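Epf (Streptococcus pyogenes, PDB 4ES8) acts as a cell-surface adhesin that binds to cells through an N-terminal domain containing a carbohydrate-binding module. Local coordinates at residues A[53-58]-A[97-102]; A[118-123]-A[127-132]; A[145-150]-A[164-169]; A[186-191]-A[207-212]. All coordinates share one frame; numbering follows the deposited sequence.

Interaction 1 (A[53-58]-A[97-102]); sequences VFHLIP and YSVAFK. With ACT (acetate ion), chain D.
His-55 and Val-99 carry most of this small contact, with Tyr-97 reaching in from one end. The CB of His-55 points at strand 97-105, and with CG anti to its own backbone N (chi1 -179°) the imidazole is carried out toward the strand. Its carbon CD2 does the touching: the hydroxyl OH of Tyr-97 lies 4.1 Å from His-55 CD2, and Val-99 CG2 lies 4.4 Å from the same carbon. The tyrosine and histidine side chains meet at about a right angle. These are loose contacts, and the polar link is indirect: His-55 NE2 and Tyr-97 OH are both hydrogen-bonded to Ser-76 OG, while His-70 stacks on the imidazole. Further along, the chain holds an acetate, probably from the crystallisation liquor; Ile-57 N gives a nearly straight bond (169°) to its OXT at 2.9 Å. Arg-42 NH1 also bonds the acetate, and the carbonyl of His-55 as well. Strand 41-46 pairs with both 51-54 and 97-105, so the contact reaches across it within one sheet, where 51-54 passes into loop. The setting is an antiparallel β-sandwich, consistent with the architecture common among carbohydrate-binding modules.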
# COMPACT_ATOMS: atom_id res chain seq x y z
N VAL A 53 -12.62 -10.58 -16.39
CA VAL A 53 -13.92 -9.94 -16.25
C VAL A 53 -14.59 -10.44 -14.97
O VAL A 53 -14.14 -11.41 -14.36
CB VAL A 53 -14.84 -10.18 -17.47
CG1 VAL A 53 -14.19 -9.67 -18.76
CG2 VAL A 53 -15.23 -11.66 -17.57
N PHE A 54 -15.66 -9.77 -14.56
CA PHE A 54 -16.31 -10.05 -13.28
C PHE A 54 -16.98 -11.42 -13.27
O PHE A 54 -17.62 -11.82 -14.24
CB PHE A 54 -17.31 -8.92 -12.97
CG PHE A 54 -17.84 -8.96 -11.55
CD1 PHE A 54 -17.09 -8.45 -10.50
CD2 PHE A 54 -19.12 -9.45 -11.28
CE1 PHE A 54 -17.59 -8.45 -9.20
CE2 PHE A 54 -19.63 -9.43 -9.99
CZ PHE A 54 -18.87 -8.94 -8.95
N HIS A 55 -16.80 -12.16 -12.15
CA HIS A 55 -17.29 -13.52 -11.95
C HIS A 55 -18.65 -13.47 -11.28
O HIS A 55 -18.78 -13.46 -10.05
CB HIS A 55 -16.27 -14.28 -11.08
CG HIS A 55 -16.56 -15.72 -10.76
ND1 HIS A 55 -17.63 -16.10 -9.95
CD2 HIS A 55 -15.84 -16.83 -11.07
CE1 HIS A 55 -17.54 -17.42 -9.82
NE2 HIS A 55 -16.48 -17.91 -10.47
N LEU A 56 -19.70 -13.45 -12.11
CA LEU A 56 -21.07 -13.37 -11.59
C LEU A 56 -21.46 -14.63 -10.82
O LEU A 56 -20.97 -15.72 -11.11
CB LEU A 56 -22.08 -13.14 -12.72
CG LEU A 56 -21.83 -11.92 -13.59
CD1 LEU A 56 -22.58 -12.06 -14.91
CD2 LEU A 56 -22.22 -10.62 -12.88
N ILE A 57 -22.30 -14.45 -9.80
CA ILE A 57 -22.83 -15.55 -9.01
C ILE A 57 -24.37 -15.32 -9.00
O ILE A 57 -24.79 -14.21 -9.36
CB ILE A 57 -22.20 -15.70 -7.62
CG1 ILE A 57 -22.51 -14.46 -6.75
CG2 ILE A 57 -20.67 -15.95 -7.77
CD1 ILE A 57 -21.89 -14.43 -5.34
N PRO A 58 -25.19 -16.31 -8.60
CA PRO A 58 -26.65 -16.09 -8.65
C PRO A 58 -27.04 -14.89 -7.78
O PRO A 58 -26.63 -14.80 -6.63
CB PRO A 58 -27.22 -17.42 -8.14
CG PRO A 58 -26.17 -18.43 -8.52
CD PRO A 58 -24.89 -17.70 -8.19
N TYR A 97 -7.97 -22.11 -17.37
CA TYR A 97 -8.99 -21.23 -16.81
C TYR A 97 -8.46 -20.64 -15.52
O TYR A 97 -7.80 -21.35 -14.75
CB TYR A 97 -10.26 -22.05 -16.56
CG TYR A 97 -11.38 -21.30 -15.89
CD1 TYR A 97 -12.20 -20.44 -16.61
CD2 TYR A 97 -11.70 -21.54 -14.55
CE1 TYR A 97 -13.28 -19.80 -16.01
CE2 TYR A 97 -12.75 -20.87 -13.93
CZ TYR A 97 -13.54 -20.01 -14.67
OH TYR A 97 -14.62 -19.37 -14.09
N SER A 98 -8.76 -19.36 -15.27
CA SER A 98 -8.26 -18.72 -14.07
C SER A 98 -9.33 -17.94 -13.34
O SER A 98 -10.12 -17.24 -13.98
CB SER A 98 -7.11 -17.78 -14.42
OG SER A 98 -6.73 -16.96 -13.32
N VAL A 99 -9.30 -18.02 -11.99
CA VAL A 99 -10.15 -17.19 -11.11
C VAL A 99 -9.21 -16.24 -10.36
O VAL A 99 -8.16 -16.66 -9.88
CB VAL A 99 -10.99 -18.05 -10.13
CG1 VAL A 99 -11.69 -17.18 -9.08
CG2 VAL A 99 -12.00 -18.91 -10.88
N ALA A 100 -9.60 -14.97 -10.23
CA ALA A 100 -8.81 -14.00 -9.48
C ALA A 100 -9.70 -13.27 -8.52
O ALA A 100 -10.85 -12.94 -8.87
CB ALA A 100 -8.12 -13.02 -10.40
N PHE A 101 -9.16 -12.95 -7.35
CA PHE A 101 -9.84 -12.10 -6.38
C PHE A 101 -9.11 -10.78 -6.22
O PHE A 101 -7.89 -10.72 -6.34
CB PHE A 101 -9.91 -12.80 -5.01
CG PHE A 101 -10.60 -14.14 -5.09
CD1 PHE A 101 -11.94 -14.24 -5.44
CD2 PHE A 101 -9.91 -15.31 -4.77
CE1 PHE A 101 -12.57 -15.48 -5.52
CE2 PHE A 101 -10.54 -16.54 -4.84
CZ PHE A 101 -11.87 -16.62 -5.20
N LYS A 102 -9.85 -9.71 -5.90
CA LYS A 102 -9.24 -8.46 -5.53
C LYS A 102 -9.66 -8.15 -4.12
O LYS A 102 -10.87 -8.03 -3.84
CB LYS A 102 -9.61 -7.30 -6.48
CG LYS A 102 -8.77 -7.30 -7.75
CD LYS A 102 -9.06 -6.05 -8.60
CE LYS A 102 -7.95 -5.79 -9.57
NZ LYS A 102 -8.11 -4.46 -10.26
C ACT D . -23.52 -10.77 -8.84
O ACT D . -23.19 -9.89 -8.02
OXT ACT D . -22.79 -11.68 -9.29
CH3 ACT D . -24.96 -10.83 -9.37

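Interaction 2 (A[118-123]-A[127-132]); sequences FEQGQI and ITVDYR
Gln-120 and Tyr-131 meet between two strand segments whose axes, antiparallel to within about 23°, approach to 8.7 Å. Starting from the glutamine backbone, CB and CG both pass close to the tyrosine hydroxyl, Gln-120 CB lying 3.5 Å from Tyr-131 OH. A bend at chi2 (64°) then turns the amide so that it lies almost coplanar with the phenol ring. At the tip, OE1 sits at the ring edge and accepts a hydrogen bond from the hydroxyl: Tyr-131 OH to Gln-120 OE1 is a short 2.6 Å, in the carbonyl plane and on a lone pair. OE1 also brushes Val-129 CG1, while Gln-120 NE2 turns back to donate to Gly-121 O at 3.0 Å. Both ends of the amide are thus used, which fixes its rotation. Phe-118 adds a T-shaped stack, its CZ standing over the centre of the Tyr-131 ring with the planes at 85°. Where the chain passes from 123 to 127, Ile-123 CG2 packs on Ile-127 CB at 3.8 Å. Arg-169 makes a cation-pi contact with Tyr-131. Strand 113-123 runs between 202-213 and 172-180 in one sheet, whereas 127-135 pairs with 186-194 in the other.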
# COMPACT_ATOMS: atom_id res chain seq x y z
N PHE A 118 0.03 -12.16 4.30
CA PHE A 118 -1.14 -13.03 4.31
C PHE A 118 -0.67 -14.44 4.41
O PHE A 118 0.53 -14.69 4.31
CB PHE A 118 -2.05 -12.84 3.07
CG PHE A 118 -1.38 -13.10 1.74
CD1 PHE A 118 -0.59 -12.13 1.14
CD2 PHE A 118 -1.53 -14.32 1.09
CE1 PHE A 118 0.03 -12.38 -0.10
CE2 PHE A 118 -0.88 -14.58 -0.13
CZ PHE A 118 -0.12 -13.60 -0.72
N GLU A 119 -1.61 -15.37 4.57
CA GLU A 119 -1.25 -16.78 4.58
C GLU A 119 -1.74 -17.41 3.29
O GLU A 119 -2.92 -17.29 2.95
CB GLU A 119 -1.89 -17.51 5.77
CG GLU A 119 -1.43 -16.98 7.12
CD GLU A 119 -2.01 -17.76 8.27
OE1 GLU A 119 -1.77 -18.99 8.35
OE2 GLU A 119 -2.67 -17.13 9.13
N GLN A 120 -0.85 -18.11 2.60
CA GLN A 120 -1.23 -18.94 1.48
C GLN A 120 -1.70 -20.24 2.09
O GLN A 120 -0.89 -20.97 2.70
CB GLN A 120 -0.05 -19.16 0.51
CG GLN A 120 -0.34 -20.20 -0.56
CD GLN A 120 -1.47 -19.71 -1.43
OE1 GLN A 120 -1.34 -18.68 -2.10
NE2 GLN A 120 -2.63 -20.37 -1.34
N GLY A 121 -3.01 -20.48 2.03
CA GLY A 121 -3.60 -21.72 2.51
C GLY A 121 -3.45 -22.82 1.47
O GLY A 121 -2.59 -22.74 0.57
N GLN A 122 -4.29 -23.86 1.58
CA GLN A 122 -4.22 -25.02 0.69
C GLN A 122 -4.17 -24.64 -0.77
O GLN A 122 -4.85 -23.71 -1.20
CB GLN A 122 -5.43 -25.96 0.92
CG GLN A 122 -6.77 -25.35 0.52
CD GLN A 122 -7.87 -26.19 1.07
OE1 GLN A 122 -8.21 -27.25 0.52
NE2 GLN A 122 -8.41 -25.76 2.21
N ILE A 123 -3.33 -25.34 -1.53
CA ILE A 123 -3.25 -25.24 -2.97
C ILE A 123 -3.44 -26.64 -3.50
O ILE A 123 -2.52 -27.48 -3.37
CB ILE A 123 -1.95 -24.61 -3.54
CG1 ILE A 123 -1.70 -23.20 -2.96
CG2 ILE A 123 -2.04 -24.57 -5.10
CD1 ILE A 123 -0.24 -22.70 -3.22
N ILE A 127 -3.26 -26.68 -9.32
CA ILE A 127 -3.48 -25.22 -9.27
C ILE A 127 -2.14 -24.50 -9.17
O ILE A 127 -1.26 -24.89 -8.38
CB ILE A 127 -4.41 -24.82 -8.09
CG1 ILE A 127 -5.84 -25.42 -8.26
CG2 ILE A 127 -4.45 -23.28 -7.93
CD1 ILE A 127 -6.80 -25.07 -7.15
N THR A 128 -1.98 -23.43 -9.98
CA THR A 128 -0.81 -22.56 -9.88
C THR A 128 -1.34 -21.19 -9.49
O THR A 128 -2.53 -20.89 -9.67
CB THR A 128 0.06 -22.59 -11.14
OG1 THR A 128 -0.77 -22.32 -12.28
CG2 THR A 128 0.77 -23.95 -11.33
N VAL A 129 -0.50 -20.41 -8.82
CA VAL A 129 -0.91 -19.17 -8.18
C VAL A 129 0.00 -18.02 -8.54
O VAL A 129 1.22 -18.19 -8.68
CB VAL A 129 -0.87 -19.46 -6.62
CG1 VAL A 129 -1.09 -18.20 -5.78
CG2 VAL A 129 -1.87 -20.55 -6.23
N ASP A 130 -0.59 -16.82 -8.61
CA ASP A 130 0.15 -15.57 -8.82
C ASP A 130 -0.38 -14.53 -7.84
O ASP A 130 -1.54 -14.62 -7.41
CB ASP A 130 0.03 -15.07 -10.27
CG ASP A 130 1.02 -13.96 -10.66
OD1 ASP A 130 1.97 -13.69 -9.88
OD2 ASP A 130 0.81 -13.33 -11.72
N TYR A 131 0.47 -13.58 -7.47
CA TYR A 131 0.12 -12.46 -6.58
C TYR A 131 0.49 -11.17 -7.29
O TYR A 131 1.64 -11.02 -7.72
CB TYR A 131 0.86 -12.50 -5.24
CG TYR A 131 0.88 -13.84 -4.51
CD1 TYR A 131 -0.30 -14.55 -4.27
CD2 TYR A 131 2.06 -14.33 -3.96
CE1 TYR A 131 -0.29 -15.74 -3.54
CE2 TYR A 131 2.08 -15.50 -3.22
CZ TYR A 131 0.91 -16.21 -3.02
OH TYR A 131 0.94 -17.39 -2.31
N ARG A 132 -0.46 -10.25 -7.42
CA ARG A 132 -0.19 -9.00 -8.08
C ARG A 132 -0.77 -7.84 -7.33
O ARG A 132 -1.63 -8.05 -6.47
CB ARG A 132 -0.81 -9.01 -9.50
CG ARG A 132 -0.21 -10.02 -10.48
CD ARG A 132 1.07 -9.54 -11.12
NE ARG A 132 1.68 -10.63 -11.88
CZ ARG A 132 2.85 -10.52 -12.50
NH1 ARG A 132 3.54 -9.39 -12.43
NH2 ARG A 132 3.35 -11.56 -13.18

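Interaction 3 (A[145-150]-A[164-169]); sequences FKISDE and QGFKQR
The backbones bearing the Ile-147/Phe-166 and Glu-150/Gln-164 pairs stay well apart, with 9.7 Å between the CA atoms of Ile-147 and Gly-165; one segment leaves strand 144-146 through a 3-10 turn at 147-149, and the other is irregular loop. Side chains therefore do the bridging. Glu-150 and Gln-164 reach for each other from opposite directions, both extended beyond CG; Glu-150 CG is anti to the backbone N (chi1 -179°), which carries the chain out to Gln-164. Gln-164 NE2 donates to Glu-150 OE2 at 3.0 Å and 151°; the bond runs in the plane of the amide and uses the syn lone pair of the carboxylate, although the two flat groups are twisted 45° apart. A water closes the other side, donating to Glu-150 OE1 and to Gln-164 OE1, each at 2.7 Å. The pair is also anchored outside: Glu-150 OE2 accepts from Ile-133 N, Glu-150 OE1 forms a salt bridge with Arg-132, and Gln-164 NE2 donates to Tyr-131 O. So the carboxylate is gripped at both oxygens, which would probably keep it charged. A second, apolar touch is Ile-147 CD1 against Phe-166 CE2 at 4.0 Å. Asp-149 OD2 reaches back to Lys-146 N, in the last strand residue, which lies 3.1 Å away and above the carboxylate plane. A sodium ion lies about 5 Å from the side chain of Gln-164. Strand 144-146 pairs with 51-54, and 164-169 lies in the loop between 154-159 and 172-180 of the other sheet; both segments rest on strand 127-135, and Ile-147 and Phe-166 reach on to Leu-191 of strand 186-194.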
# COMPACT_ATOMS: atom_id res chain seq x y z
N PHE A 145 -10.07 -6.11 -15.32
CA PHE A 145 -8.68 -5.73 -15.18
C PHE A 145 -7.80 -6.62 -16.02
O PHE A 145 -8.25 -7.69 -16.48
CB PHE A 145 -8.17 -5.80 -13.70
CG PHE A 145 -7.89 -7.18 -13.15
CD1 PHE A 145 -8.91 -7.95 -12.59
CD2 PHE A 145 -6.59 -7.69 -13.15
CE1 PHE A 145 -8.65 -9.23 -12.09
CE2 PHE A 145 -6.33 -8.98 -12.65
CZ PHE A 145 -7.37 -9.74 -12.12
N LYS A 146 -6.55 -6.17 -16.20
CA LYS A 146 -5.50 -6.92 -16.90
C LYS A 146 -4.35 -7.11 -15.94
O LYS A 146 -4.01 -6.18 -15.22
CB LYS A 146 -5.01 -6.20 -18.16
CG LYS A 146 -6.01 -6.13 -19.31
CD LYS A 146 -5.28 -5.99 -20.66
CE LYS A 146 -4.67 -4.63 -20.91
NZ LYS A 146 -3.59 -4.70 -21.93
N ILE A 147 -3.74 -8.31 -15.90
CA ILE A 147 -2.62 -8.52 -14.98
C ILE A 147 -1.54 -7.45 -15.26
O ILE A 147 -0.99 -6.87 -14.32
CB ILE A 147 -2.04 -9.93 -15.16
CG1 ILE A 147 -3.07 -11.00 -14.77
CG2 ILE A 147 -0.73 -10.10 -14.35
CD1 ILE A 147 -2.57 -12.46 -15.05
N SER A 148 -1.29 -7.21 -16.55
CA SER A 148 -0.25 -6.29 -17.02
C SER A 148 -0.52 -4.82 -16.63
O SER A 148 0.38 -3.99 -16.80
CB SER A 148 -0.09 -6.41 -18.54
OG SER A 148 -1.28 -6.01 -19.19
N ASP A 149 -1.70 -4.49 -16.05
CA ASP A 149 -1.97 -3.12 -15.56
C ASP A 149 -1.19 -2.83 -14.25
O ASP A 149 -1.20 -1.70 -13.78
CB ASP A 149 -3.48 -2.88 -15.28
CG ASP A 149 -4.45 -2.95 -16.47
OD1 ASP A 149 -4.01 -2.68 -17.61
OD2 ASP A 149 -5.66 -3.22 -16.23
N GLU A 150 -0.58 -3.86 -13.62
CA GLU A 150 0.12 -3.68 -12.34
C GLU A 150 1.07 -2.49 -12.37
O GLU A 150 1.11 -1.73 -11.39
CB GLU A 150 0.90 -4.94 -12.01
CG GLU A 150 1.66 -4.89 -10.69
CD GLU A 150 2.35 -6.21 -10.38
OE1 GLU A 150 3.16 -6.67 -11.23
OE2 GLU A 150 2.07 -6.77 -9.29
N GLN A 164 6.91 -13.56 -9.09
CA GLN A 164 5.55 -13.38 -9.62
C GLN A 164 5.41 -14.24 -10.89
O GLN A 164 6.38 -14.82 -11.38
CB GLN A 164 5.25 -11.90 -9.90
CG GLN A 164 5.12 -11.12 -8.62
CD GLN A 164 4.89 -9.66 -8.91
OE1 GLN A 164 5.82 -8.95 -9.32
NE2 GLN A 164 3.65 -9.21 -8.71
N GLY A 165 4.19 -14.35 -11.38
CA GLY A 165 3.85 -15.25 -12.46
C GLY A 165 3.24 -16.50 -11.84
O GLY A 165 3.48 -16.79 -10.66
N PHE A 166 2.44 -17.23 -12.62
CA PHE A 166 1.79 -18.42 -12.08
C PHE A 166 2.79 -19.52 -11.84
O PHE A 166 3.49 -19.96 -12.76
CB PHE A 166 0.69 -18.94 -13.03
CG PHE A 166 -0.53 -18.06 -13.03
CD1 PHE A 166 -1.52 -18.22 -12.06
CD2 PHE A 166 -0.68 -17.06 -13.98
CE1 PHE A 166 -2.64 -17.39 -12.05
CE2 PHE A 166 -1.83 -16.25 -13.98
CZ PHE A 166 -2.79 -16.41 -13.01
N LYS A 167 2.83 -19.99 -10.60
CA LYS A 167 3.77 -21.03 -10.16
C LYS A 167 3.15 -21.87 -9.07
O LYS A 167 2.22 -21.43 -8.39
CB LYS A 167 5.04 -20.35 -9.55
CG LYS A 167 5.87 -19.51 -10.51
CD LYS A 167 7.25 -19.26 -9.96
CE LYS A 167 8.18 -18.83 -11.07
NZ LYS A 167 9.56 -19.38 -10.88
N GLN A 168 3.73 -23.05 -8.83
CA GLN A 168 3.42 -23.79 -7.62
C GLN A 168 4.14 -23.04 -6.47
O GLN A 168 5.24 -22.51 -6.69
CB GLN A 168 3.95 -25.24 -7.71
CG GLN A 168 3.19 -26.10 -8.68
CD GLN A 168 3.56 -27.55 -8.44
OE1 GLN A 168 4.72 -27.94 -8.55
NE2 GLN A 168 2.59 -28.35 -8.04
N ARG A 169 3.52 -22.93 -5.30
CA ARG A 169 4.13 -22.21 -4.18
C ARG A 169 4.03 -23.02 -2.91
O ARG A 169 3.08 -23.80 -2.74
CB ARG A 169 3.43 -20.84 -3.96
CG ARG A 169 3.49 -19.93 -5.18
CD ARG A 169 2.85 -18.57 -4.96
NE ARG A 169 2.83 -17.89 -6.25
CZ ARG A 169 3.83 -17.15 -6.73
NH1 ARG A 169 4.87 -16.83 -5.95
NH2 ARG A 169 3.77 -16.66 -7.96
O HOH W 1 5.85 -6.65 -10.67

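Interaction 4 (A[186-191]-A[207-212]); sequences MSLVLL and KNLKII
Leu-209 rests a single methyl, CD2, on two methyls that lie side by side on the facing strand. One belongs to Leu-188, whose CD2 lies 3.7 Å from Leu-209 CD2; the other belongs to Leu-190, whose CD1 lies 3.9 Å from that same methyl. The two meetings differ in direction: the side chains of Leu-188 and Leu-209 run at a slant to one another, whereas Leu-190 and Leu-209 slide past each other in opposite senses. Leu-188 and Leu-190 share a face of strand 186-194 because they are two residues apart, but they lean differently. In Leu-188 the CG stands opposite the backbone N (chi1 170°), while in Leu-190 it stands beside that N (chi1 -64°). Leu-209 was modelled in two conformers, and these contacts belong to one of them, so their detail is less certain than the packing as a whole. The strands belong to different sheets of the β-sandwich: 186-194 lies between 97-105 and 127-135, and 202-213 between 84-89 and 113-123. The backbones keep their distance, with the CA atoms of Leu-188 and Leu-209 9.1 Å apart, and the leucines pack between the two sheets. Phe-118 touches both Leu-188 and Leu-209, and Leu-190 also packs on Tyr-131. Asn-208 has a left-handed backbone, which breaks the usual alternation: the CB of Lys-207 points away from the other strand while that of Leu-209 points toward it. The amide of Asn-208 is hydrogen-bonded through ND2 to Glu-119 OE2 on the adjoining strand 113-123.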
# COMPACT_ATOMS: atom_id res chain seq x y z
N MET A 186 -6.19 0.57 -3.52
CA MET A 186 -5.67 -0.40 -4.47
C MET A 186 -6.14 -1.78 -4.05
O MET A 186 -7.00 -1.89 -3.18
CB MET A 186 -4.14 -0.32 -4.55
CG MET A 186 -3.67 0.96 -5.23
SD MET A 186 -1.89 1.01 -5.42
CE MET A 186 -1.66 -0.19 -6.48
N SER A 187 -5.63 -2.83 -4.69
CA SER A 187 -6.00 -4.17 -4.27
C SER A 187 -4.80 -5.09 -4.33
O SER A 187 -3.85 -4.88 -5.11
CB SER A 187 -7.13 -4.75 -5.14
OG SER A 187 -6.73 -4.96 -6.48
N LEU A 188 -4.85 -6.11 -3.49
CA LEU A 188 -4.02 -7.29 -3.61
C LEU A 188 -4.79 -8.21 -4.53
O LEU A 188 -5.96 -8.52 -4.24
CB LEU A 188 -3.74 -7.95 -2.25
CG LEU A 188 -3.07 -9.35 -2.34
CD1 LEU A 188 -1.65 -9.27 -2.94
CD2 LEU A 188 -2.95 -9.98 -0.97
N VAL A 189 -4.18 -8.62 -5.65
CA VAL A 189 -4.82 -9.53 -6.59
C VAL A 189 -4.32 -10.94 -6.34
O VAL A 189 -3.11 -11.20 -6.40
CB VAL A 189 -4.60 -9.12 -8.07
CG1 VAL A 189 -5.61 -9.86 -8.97
CG2 VAL A 189 -4.76 -7.61 -8.24
N LEU A 190 -5.25 -11.83 -5.99
CA LEU A 190 -4.92 -13.24 -5.66
C LEU A 190 -5.39 -14.11 -6.81
O LEU A 190 -6.60 -14.31 -6.98
CB LEU A 190 -5.63 -13.62 -4.36
CG LEU A 190 -5.14 -12.83 -3.13
CD1 LEU A 190 -6.11 -12.98 -1.99
CD2 LEU A 190 -3.73 -13.24 -2.71
N LEU A 191 -4.45 -14.55 -7.66
CA LEU A 191 -4.79 -15.28 -8.86
C LEU A 191 -4.45 -16.73 -8.79
O LEU A 191 -3.41 -17.10 -8.24
CB LEU A 191 -4.08 -14.68 -10.11
CG LEU A 191 -4.22 -13.17 -10.29
CD1 LEU A 191 -2.98 -12.45 -9.78
CD2 LEU A 191 -4.43 -12.82 -11.76
N LYS A 207 -5.72 -16.39 3.22
CA LYS A 207 -6.38 -15.86 4.42
C LYS A 207 -5.52 -14.91 5.23
O LYS A 207 -4.32 -14.81 4.99
CB LYS A 207 -6.82 -17.03 5.34
CG LYS A 207 -5.68 -17.93 5.79
CD LYS A 207 -6.23 -19.16 6.55
CE LYS A 207 -5.13 -20.16 6.79
NZ LYS A 207 -5.54 -21.22 7.75
N ASN A 208 -6.17 -14.21 6.17
CA ASN A 208 -5.53 -13.33 7.17
C ASN A 208 -4.65 -12.27 6.49
O ASN A 208 -3.43 -12.18 6.72
CB ASN A 208 -4.76 -14.17 8.18
CG ASN A 208 -5.72 -15.02 8.99
OD1 ASN A 208 -6.87 -14.62 9.29
ND2 ASN A 208 -5.28 -16.19 9.39
N LEU A 209 -5.32 -11.47 5.67
CA LEU A 209 -4.69 -10.42 4.87
C LEU A 209 -4.48 -9.15 5.69
O LEU A 209 -5.37 -8.72 6.43
CB LEU A 209 -5.56 -10.13 3.63
CG LEU A 209 -5.93 -11.40 2.83
CD1 LEU A 209 -7.43 -11.54 2.65
CD2 LEU A 209 -5.22 -11.45 1.52
N LYS A 210 -3.29 -8.57 5.59
CA LYS A 210 -2.93 -7.33 6.30
C LYS A 210 -2.08 -6.47 5.38
O LYS A 210 -1.38 -7.02 4.53
CB LYS A 210 -2.13 -7.62 7.60
CG LYS A 210 -2.91 -8.27 8.74
CD LYS A 210 -1.96 -8.61 9.91
CE LYS A 210 -2.60 -9.62 10.83
NZ LYS A 210 -1.85 -9.76 12.10
N ILE A 211 -2.10 -5.14 5.58
CA ILE A 211 -1.20 -4.25 4.85
C ILE A 211 -0.86 -3.09 5.76
O ILE A 211 -1.76 -2.52 6.39
CB ILE A 211 -1.72 -3.78 3.47
CG1 ILE A 211 -0.69 -2.88 2.74
CG2 ILE A 211 -3.11 -3.09 3.57
CD1 ILE A 211 -1.14 -2.38 1.34
N ILE A 212 0.41 -2.69 5.80
CA ILE A 212 0.83 -1.55 6.61
C ILE A 212 1.74 -0.67 5.81
O ILE A 212 2.42 -1.14 4.88
CB ILE A 212 1.53 -1.96 7.93
CG1 ILE A 212 2.76 -2.87 7.68
CG2 ILE A 212 0.50 -2.63 8.88
CD1 ILE A 212 3.77 -2.88 8.86

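Along the chain the contacts come in order 1 to 4, with centres 11 to 16 Å apart, all in the two-sheet β-sandwich that precedes the separate four-strand sheet (248-310) and is probably the carbohydrate-binding module. Interactions 2 and 4 join the two antiparallel sheets: strands 127-135 and 186-194 are neighbours in one, 113-123 and 202-213 in the other. Interaction 1 stays within the first sheet, where 97-105 pairs with 186-194, and Phe-101 O probably bonds Leu-190 N of interaction 4. Interaction 3 packs loop against that sheet and touches all the others, through Phe-145 on Ala-100, Gln-164 NE2 with Tyr-131 O and Phe-166 on Leu-191. Interactions 1 and 2 do not touch (nearest atoms about 7 Å).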